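Local coordinates for OsmC-like protein (Jannaschia sp., PDB 3CJE) that probably takes part in hydroperoxide resistance as an OsmC-like oxidoreductase, at residues R12-V24 and L31-F43. Numbering follows the deposited sequence.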
ATOM      1  N   ARG A  12     -19.786   6.657 -12.706  1.00 45.21           N
ATOM      2  CA  ARG A  12     -18.504   6.291 -11.985  1.00 44.00           C
ATOM      3  C   ARG A  12     -18.797   5.371 -10.794  1.00 37.94           C
ATOM      4  O   ARG A  12     -19.359   5.816  -9.762  1.00 39.71           O
ATOM      5  CB  ARG A  12     -17.745   7.537 -11.488  1.00 46.05           C
ATOM      6  N   ALA A  13     -18.478   4.084 -10.941  1.00 27.34           N
ATOM      7  CA  ALA A  13     -18.601   3.193  -9.794  1.00 17.90           C
ATOM      8  C   ALA A  13     -17.319   3.316  -9.017  1.00 16.45           C
ATOM      9  O   ALA A  13     -16.243   3.085  -9.576  1.00 17.08           O
ATOM     10  CB  ALA A  13     -18.799   1.801 -10.227  1.00 17.56           C
ATOM     11  N   GLU A  14     -17.450   3.667  -7.745  1.00 15.20           N
ATOM     12  CA  GLU A  14     -16.313   3.994  -6.897  1.00 15.61           C
ATOM     13  C   GLU A  14     -16.100   3.019  -5.753  1.00 16.74           C
ATOM     14  O   GLU A  14     -17.053   2.483  -5.160  1.00 15.64           O
ATOM     15  CB  GLU A  14     -16.496   5.384  -6.290  1.00 15.92           C
ATOM     16  CG  GLU A  14     -16.422   6.504  -7.294  1.00 20.47           C
ATOM     17  CD  GLU A  14     -16.512   7.894  -6.658  1.00 20.99           C
ATOM     18  OE1 GLU A  14     -16.928   8.015  -5.468  1.00 27.86           O
ATOM     19  OE2 GLU A  14     -16.138   8.827  -7.383  1.00 30.85           O
ATOM     20  N   VAL A  15     -14.831   2.888  -5.384  1.00 14.35           N
ATOM     21  CA  VAL A  15     -14.415   2.284  -4.141  1.00 14.68           C
ATOM     22  C   VAL A  15     -13.716   3.409  -3.376  1.00 15.12           C
ATOM     23  O   VAL A  15     -12.855   4.088  -3.938  1.00 15.13           O
ATOM     24  CB  VAL A  15     -13.483   1.039  -4.334  1.00 15.05           C
ATOM     25  CG1 VAL A  15     -12.902   0.598  -2.950  1.00 15.43           C
ATOM     26  CG2 VAL A  15     -14.231  -0.109  -5.049  1.00 15.46           C
ATOM     27  N   VAL A  16     -14.120   3.653  -2.125  1.00 13.19           N
ATOM     28  CA  VAL A  16     -13.636   4.806  -1.339  1.00 14.74           C
ATOM     29  C   VAL A  16     -13.221   4.275   0.012  1.00 14.46           C
ATOM     30  O   VAL A  16     -13.999   3.635   0.689  1.00 15.02           O
ATOM     31  CB  VAL A  16     -14.701   5.922  -1.143  1.00 14.95           C
ATOM     32  CG1 VAL A  16     -14.151   7.046  -0.300  1.00 16.47           C
ATOM     33  CG2 VAL A  16     -15.205   6.430  -2.516  1.00 15.83           C
ATOM     34  N   PHE A  17     -11.971   4.547   0.383  1.00 13.27           N
ATOM     35  CA  PHE A  17     -11.476   4.287   1.724  1.00 14.82           C
ATOM     36  C   PHE A  17     -10.994   5.582   2.351  1.00 15.58           C
ATOM     37  O   PHE A  17     -10.470   6.476   1.677  1.00 15.83           O
ATOM     38  CB  PHE A  17     -10.303   3.299   1.712  1.00 14.48           C
ATOM     39  CG  PHE A  17     -10.710   1.854   1.658  1.00 15.12           C
ATOM     40  CD1 PHE A  17     -11.199   1.298   0.501  1.00 14.09           C
ATOM     41  CD2 PHE A  17     -10.625   1.038   2.785  1.00 15.43           C
ATOM     42  CE1 PHE A  17     -11.572  -0.067   0.461  1.00 15.79           C
ATOM     43  CE2 PHE A  17     -10.991  -0.339   2.714  1.00 17.22           C
ATOM     44  CZ  PHE A  17     -11.454  -0.858   1.574  1.00 17.76           C
ATOM     45  N   THR A  18     -11.168   5.646   3.661  1.00 13.93           N
ATOM     46  CA  THR A  18     -10.568   6.690   4.459  1.00 15.66           C
ATOM     47  C   THR A  18      -9.727   6.111   5.593  1.00 15.68           C
ATOM     48  O   THR A  18      -9.909   4.966   6.001  1.00 15.03           O
ATOM     49  CB  THR A  18     -11.624   7.604   5.059  1.00 16.73           C
ATOM     50  OG1 THR A  18     -12.500   6.883   5.958  1.00 17.85           O
ATOM     51  CG2 THR A  18     -12.460   8.272   3.938  1.00 17.05           C
ATOM     52  N   CYS A  19      -8.846   6.942   6.126  1.00 15.69           N
ATOM     53  CA  CYS A  19      -8.040   6.555   7.283  1.00 13.30           C
ATOM     54  C   CYS A  19      -7.814   7.784   8.107  1.00 17.22           C
ATOM     55  O   CYS A  19      -7.383   8.806   7.574  1.00 18.46           O
ATOM     56  CB  CYS A  19      -6.726   5.994   6.829  1.00 16.97           C
ATOM     57  SG  CYS A  19      -5.682   5.387   8.193  1.00 18.55           S
ATOM     58  N   ASN A  20      -8.147   7.688   9.382  1.00 16.92           N
ATOM     59  CA  ASN A  20      -7.816   8.720  10.336  1.00 15.44           C
ATOM     60  C   ASN A  20      -6.748   8.170  11.251  1.00 14.81           C
ATOM     61  O   ASN A  20      -6.974   7.217  11.985  1.00 16.77           O
ATOM     62  CB  ASN A  20      -8.963   9.193  11.177  1.00 17.62           C
ATOM     63  CG  ASN A  20      -8.523  10.394  12.038  1.00 28.28           C
ATOM     64  OD1 ASN A  20      -8.084  11.409  11.488  1.00 25.02           O
ATOM     65  ND2 ASN A  20      -8.488  10.222  13.342  1.00 29.91           N
ATOM     66  N   GLY A  21      -5.568   8.761  11.169  1.00 14.84           N
ATOM     67  CA  GLY A  21      -4.429   8.309  11.944  1.00 13.72           C
ATOM     68  C   GLY A  21      -4.128   9.243  13.089  1.00 16.15           C
ATOM     69  O   GLY A  21      -4.145  10.476  12.917  1.00 16.72           O
ATOM     70  N   LYS A  22      -3.848   8.659  14.232  1.00 15.03           N
ATOM     71  CA  LYS A  22      -3.482   9.378  15.428  1.00 16.10           C
ATOM     72  C   LYS A  22      -2.166   8.881  15.995  1.00 15.59           C
ATOM     73  O   LYS A  22      -1.981   7.677  16.162  1.00 17.99           O
ATOM     74  CB  LYS A  22      -4.565   9.237  16.481  1.00 17.23           C
ATOM     75  CG  LYS A  22      -5.893   9.817  16.083  1.00 26.61           C
ATOM     76  CD  LYS A  22      -6.834   9.967  17.329  1.00 27.88           C
ATOM     77  N   ALA A  23      -1.256   9.814  16.263  1.00 16.98           N
ATOM     78  CA  ALA A  23       0.054   9.486  16.829  1.00 16.82           C
ATOM     79  C   ALA A  23      -0.052   9.237  18.311  1.00 18.07           C
ATOM     80  O   ALA A  23      -0.570  10.084  19.051  1.00 19.11           O
ATOM     81  CB  ALA A  23       1.065  10.609  16.558  1.00 19.04           C
ATOM     82  N   VAL A  24       0.456   8.096  18.738  1.00 17.54           N
ATOM     83  CA  VAL A  24       0.572   7.761  20.147  1.00 18.75           C
ATOM     84  C   VAL A  24       2.001   7.276  20.458  1.00 20.79           C
ATOM     85  O   VAL A  24       2.807   6.988  19.573  1.00 18.55           O
ATOM     86  CB  VAL A  24      -0.476   6.705  20.575  1.00 19.83           C
ATOM     87  CG1 VAL A  24      -1.899   7.198  20.229  1.00 23.16           C
ATOM     88  CG2 VAL A  24      -0.208   5.385  19.923  1.00 20.64           C
ATOM     89  N   LEU A  31      -4.443   3.702  13.358  1.00 15.75           N
ATOM     90  CA  LEU A  31      -5.016   3.966  12.072  1.00 15.99           C
ATOM     91  C   LEU A  31      -6.443   3.430  12.025  1.00 19.14           C
ATOM     92  O   LEU A  31      -6.631   2.237  11.945  1.00 21.29           O
ATOM     93  CB  LEU A  31      -4.155   3.301  10.998  1.00 17.52           C
ATOM     94  CG  LEU A  31      -2.683   3.737  11.043  1.00 22.47           C
ATOM     95  CD1 LEU A  31      -1.741   2.818  10.326  1.00 20.96           C
ATOM     96  CD2 LEU A  31      -2.583   5.221  10.590  1.00 21.66           C
ATOM     97  N   ASP A  32      -7.413   4.337  12.056  1.00 17.47           N
ATOM     98  CA  ASP A  32      -8.825   4.016  11.975  1.00 16.77           C
ATOM     99  C   ASP A  32      -9.231   4.057  10.503  1.00 16.61           C
ATOM    100  O   ASP A  32      -9.476   5.117   9.939  1.00 16.41           O
ATOM    101  CB  ASP A  32      -9.628   5.044  12.770  1.00 17.88           C
ATOM    102  CG  ASP A  32     -11.139   4.849  12.683  1.00 32.26           C
ATOM    103  OD1 ASP A  32     -11.661   3.784  12.178  1.00 32.66           O
ATOM    104  OD2 ASP A  32     -11.813   5.834  13.125  1.00 40.70           O
ATOM    105  N   VAL A  33      -9.270   2.884   9.875  1.00 16.11           N
ATOM    106  CA  VAL A  33      -9.589   2.761   8.451  1.00 15.15           C
ATOM    107  C   VAL A  33     -11.047   2.454   8.256  1.00 16.29           C
ATOM    108  O   VAL A  33     -11.661   1.698   9.044  1.00 16.28           O
ATOM    109  CB  VAL A  33      -8.734   1.638   7.777  1.00 16.65           C
ATOM    110  CG1 VAL A  33      -9.086   1.463   6.299  1.00 18.58           C
ATOM    111  CG2 VAL A  33      -7.243   1.911   7.959  1.00 17.63           C
ATOM    112  N   ALA A  34     -11.657   3.103   7.273  1.00 15.32           N
ATOM    113  CA  ALA A  34     -13.010   2.753   6.890  1.00 15.08           C
ATOM    114  C   ALA A  34     -13.129   2.546   5.388  1.00 16.95           C
ATOM    115  O   ALA A  34     -12.598   3.348   4.612  1.00 16.56           O
ATOM    116  CB  ALA A  34     -13.980   3.866   7.282  1.00 16.60           C
HETATM  117  N   MSE A  35     -13.815   1.488   4.964  0.50 17.20           N
HETATM  118  CA  MSE A  35     -14.359   1.458   3.615  0.50 16.16           C
HETATM  119  C   MSE A  35     -15.649   2.257   3.700  0.50 16.31           C
HETATM  120  O   MSE A  35     -16.485   2.024   4.588  0.50 16.16           O
HETATM  121  CB  MSE A  35     -14.663   0.040   3.116  0.50 17.42           C
HETATM  122  CG  MSE A  35     -15.040   0.037   1.666  0.50 18.24           C
HETATM  123 SE   MSE A  35     -15.261  -1.755   0.882  0.37 24.46          SE
HETATM  124  CE  MSE A  35     -16.383  -2.534   2.263  0.50 22.35           C
ATOM    125  N   VAL A  36     -15.809   3.212   2.788  1.00 14.53           N
ATOM    126  CA  VAL A  36     -16.972   4.077   2.718  1.00 15.15           C
ATOM    127  C   VAL A  36     -17.882   3.650   1.569  1.00 16.32           C
ATOM    128  O   VAL A  36     -19.111   3.595   1.725  1.00 18.53           O
ATOM    129  CB  VAL A  36     -16.554   5.567   2.577  1.00 17.32           C
ATOM    130  CG1 VAL A  36     -17.801   6.431   2.502  1.00 22.15           C
ATOM    131  CG2 VAL A  36     -15.681   5.973   3.782  1.00 19.76           C
ATOM    132  N   LYS A  37     -17.289   3.347   0.420  1.00 16.68           N
ATOM    133  CA  LYS A  37     -17.998   2.750  -0.706  1.00 18.44           C
ATOM    134  C   LYS A  37     -17.189   1.559  -1.184  1.00 17.20           C
ATOM    135  O   LYS A  37     -15.961   1.621  -1.193  1.00 15.36           O
ATOM    136  CB  LYS A  37     -18.138   3.748  -1.859  1.00 18.57           C
ATOM    137  CG  LYS A  37     -18.829   5.036  -1.526  1.00 23.46           C
ATOM    138  CD  LYS A  37     -18.873   5.881  -2.820  1.00 30.57           C
ATOM    139  CE  LYS A  37     -19.411   7.296  -2.647  1.00 43.15           C
ATOM    140  NZ  LYS A  37     -19.745   7.878  -4.006  1.00 46.86           N
ATOM    141  N   PRO A  38     -17.861   0.485  -1.658  1.00 15.45           N
ATOM    142  CA  PRO A  38     -19.323   0.354  -1.879  1.00 16.84           C
ATOM    143  C   PRO A  38     -20.230   0.208  -0.644  1.00 15.90           C
ATOM    144  O   PRO A  38     -21.443   0.430  -0.738  1.00 16.28           O
ATOM    145  CB  PRO A  38     -19.427  -0.921  -2.707  1.00 15.41           C
ATOM    146  CG  PRO A  38     -18.140  -1.208  -3.221  1.00 23.49           C
ATOM    147  CD  PRO A  38     -17.146  -0.655  -2.253  1.00 15.75           C
ATOM    148  N   PHE A  39     -19.651  -0.188   0.480  1.00 16.78           N
ATOM    149  CA  PHE A  39     -20.413  -0.209   1.739  1.00 18.26           C
ATOM    150  C   PHE A  39     -19.489   0.193   2.861  1.00 18.36           C
ATOM    151  O   PHE A  39     -18.278   0.339   2.671  1.00 17.98           O
ATOM    152  CB  PHE A  39     -21.090  -1.575   1.991  1.00 18.15           C
ATOM    153  CG  PHE A  39     -20.148  -2.707   2.242  1.00 19.63           C
ATOM    154  CD1 PHE A  39     -19.659  -3.485   1.191  1.00 16.85           C
ATOM    155  CD2 PHE A  39     -19.766  -3.038   3.518  1.00 26.82           C
ATOM    156  CE1 PHE A  39     -18.828  -4.553   1.409  1.00 23.22           C
ATOM    157  CE2 PHE A  39     -18.894  -4.094   3.751  1.00 29.43           C
ATOM    158  CZ  PHE A  39     -18.417  -4.852   2.690  1.00 28.04           C
ATOM    159  N   GLU A  40     -20.041   0.381   4.057  0.50 17.91           N
ATOM    160  CA  GLU A  40     -19.266   0.908   5.188  0.50 18.64           C
ATOM    161  C   GLU A  40     -18.738  -0.195   6.114  0.50 18.17           C
ATOM    162  O   GLU A  40     -19.533  -0.943   6.692  0.50 17.06           O
ATOM    163  CB  GLU A  40     -20.156   1.866   6.001  0.50 19.42           C
ATOM    164  CG  GLU A  40     -20.659   3.069   5.217  0.50 18.22           C
ATOM    165  CD  GLU A  40     -21.552   4.035   6.027  0.50 25.87           C
ATOM    166  OE1 GLU A  40     -22.206   3.626   7.016  0.50 30.42           O
ATOM    167  OE2 GLU A  40     -21.610   5.222   5.642  0.50 37.70           O
ATOM    168  N   GLU A  41     -17.416  -0.292   6.281  0.60 18.17           N
ATOM    169  CA  GLU A  41     -16.836  -1.171   7.279  0.60 20.13           C
ATOM    170  C   GLU A  41     -15.694  -0.421   7.914  0.60 17.85           C
ATOM    171  O   GLU A  41     -15.132   0.472   7.303  0.60 17.45           O
ATOM    172  CB  GLU A  41     -16.360  -2.477   6.644  0.60 19.81           C
ATOM    173  CG  GLU A  41     -16.170  -3.575   7.693  0.60 22.85           C
ATOM    174  CD  GLU A  41     -15.919  -4.947   7.123  0.60 27.38           C
ATOM    175  OE1 GLU A  41     -16.017  -5.127   5.889  0.60 34.50           O
ATOM    176  OE2 GLU A  41     -15.641  -5.861   7.943  0.60 35.29           O
ATOM    177  N   ARG A  42     -15.374  -0.759   9.155  1.00 17.61           N
ATOM    178  CA  ARG A  42     -14.266  -0.142   9.858  1.00 19.02           C
ATOM    179  C   ARG A  42     -13.269  -1.175  10.333  1.00 17.63           C
ATOM    180  O   ARG A  42     -13.645  -2.277  10.720  1.00 17.32           O
ATOM    181  CB  ARG A  42     -14.757   0.665  11.067  1.00 21.70           C
ATOM    182  CG  ARG A  42     -15.576   1.904  10.680  1.00 32.64           C
ATOM    183  CD  ARG A  42     -15.442   3.088  11.668  1.00 37.39           C
ATOM    184  NE  ARG A  42     -15.865   4.355  11.039  1.00 49.44           N
ATOM    185  CZ  ARG A  42     -15.069   5.373  10.681  1.00 55.88           C
ATOM    186  NH1 ARG A  42     -13.750   5.353  10.875  1.00 46.92           N
ATOM    187  NH2 ARG A  42     -15.614   6.450  10.116  1.00 60.39           N
ATOM    188  N   PHE A  43     -11.996  -0.806  10.316  1.00 16.74           N
ATOM    189  CA  PHE A  43     -10.893  -1.657  10.734  1.00 19.05           C
ATOM    190  C   PHE A  43      -9.921  -0.834  11.583  1.00 20.87           C
ATOM    191  O   PHE A  43      -9.550   0.259  11.189  1.00 23.08           O
ATOM    192  CB  PHE A  43     -10.165  -2.165   9.500  1.00 17.72           C
ATOM    193  CG  PHE A  43     -11.090  -2.677   8.428  1.00 20.92           C
ATOM    194  CD1 PHE A  43     -11.542  -3.981   8.484  1.00 25.96           C
ATOM    195  CD2 PHE A  43     -11.525  -1.852   7.390  1.00 23.91           C
ATOM    196  CE1 PHE A  43     -12.416  -4.462   7.526  1.00 20.17           C
ATOM    197  CE2 PHE A  43     -12.381  -2.324   6.446  1.00 25.28           C
ATOM    198  CZ  PHE A  43     -12.819  -3.644   6.519  1.00 21.06           C
TER
HETATM  199  O   HOH W   1     -11.518   6.557   8.534  1.00 20.35           O
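T18 and A34 form an antiparallel hydrogen-bonded pair, T18 N to A34 O at 2.9 Å and A34 N to T18 O at the same length; N20 and D32 pair likewise. At V16 the pattern changes: its N donates to K37 O (2.9 Å, 169° at the hydrogen), while its O accepts from V36 N at 2.8 Å and, weakly, from K37 N. Two residues thus face one, which defines a classic beta bulge in the antiparallel hairpin of strands 13-24 and 28-37. The other edge of strand 13-24 bonds to strand 93-105, for instance F17 with V98, so it lies between these two strands in the antiparallel sheet of this OsmC-like chain. T18 OG1 and D32 O share a water, which donates to D32 O and lies 2.8 Å from T18 OG1. D32 OD1 accepts R42 NH1 in the guanidinium plane, a weak bond within a salt bridge. K37, extended alongside V16, forms a salt bridge from NZ to E14 OE1 (3.2 Å), 42° out of the carboxylate plane; E14 OE2 has another, to K114 NZ. On the face bearing C19 and V33, which touches helix 62-81, M35 CB lies over the F17 ring, 3.9 Å from its centroid and 22° off the normal, a CH-pi contact.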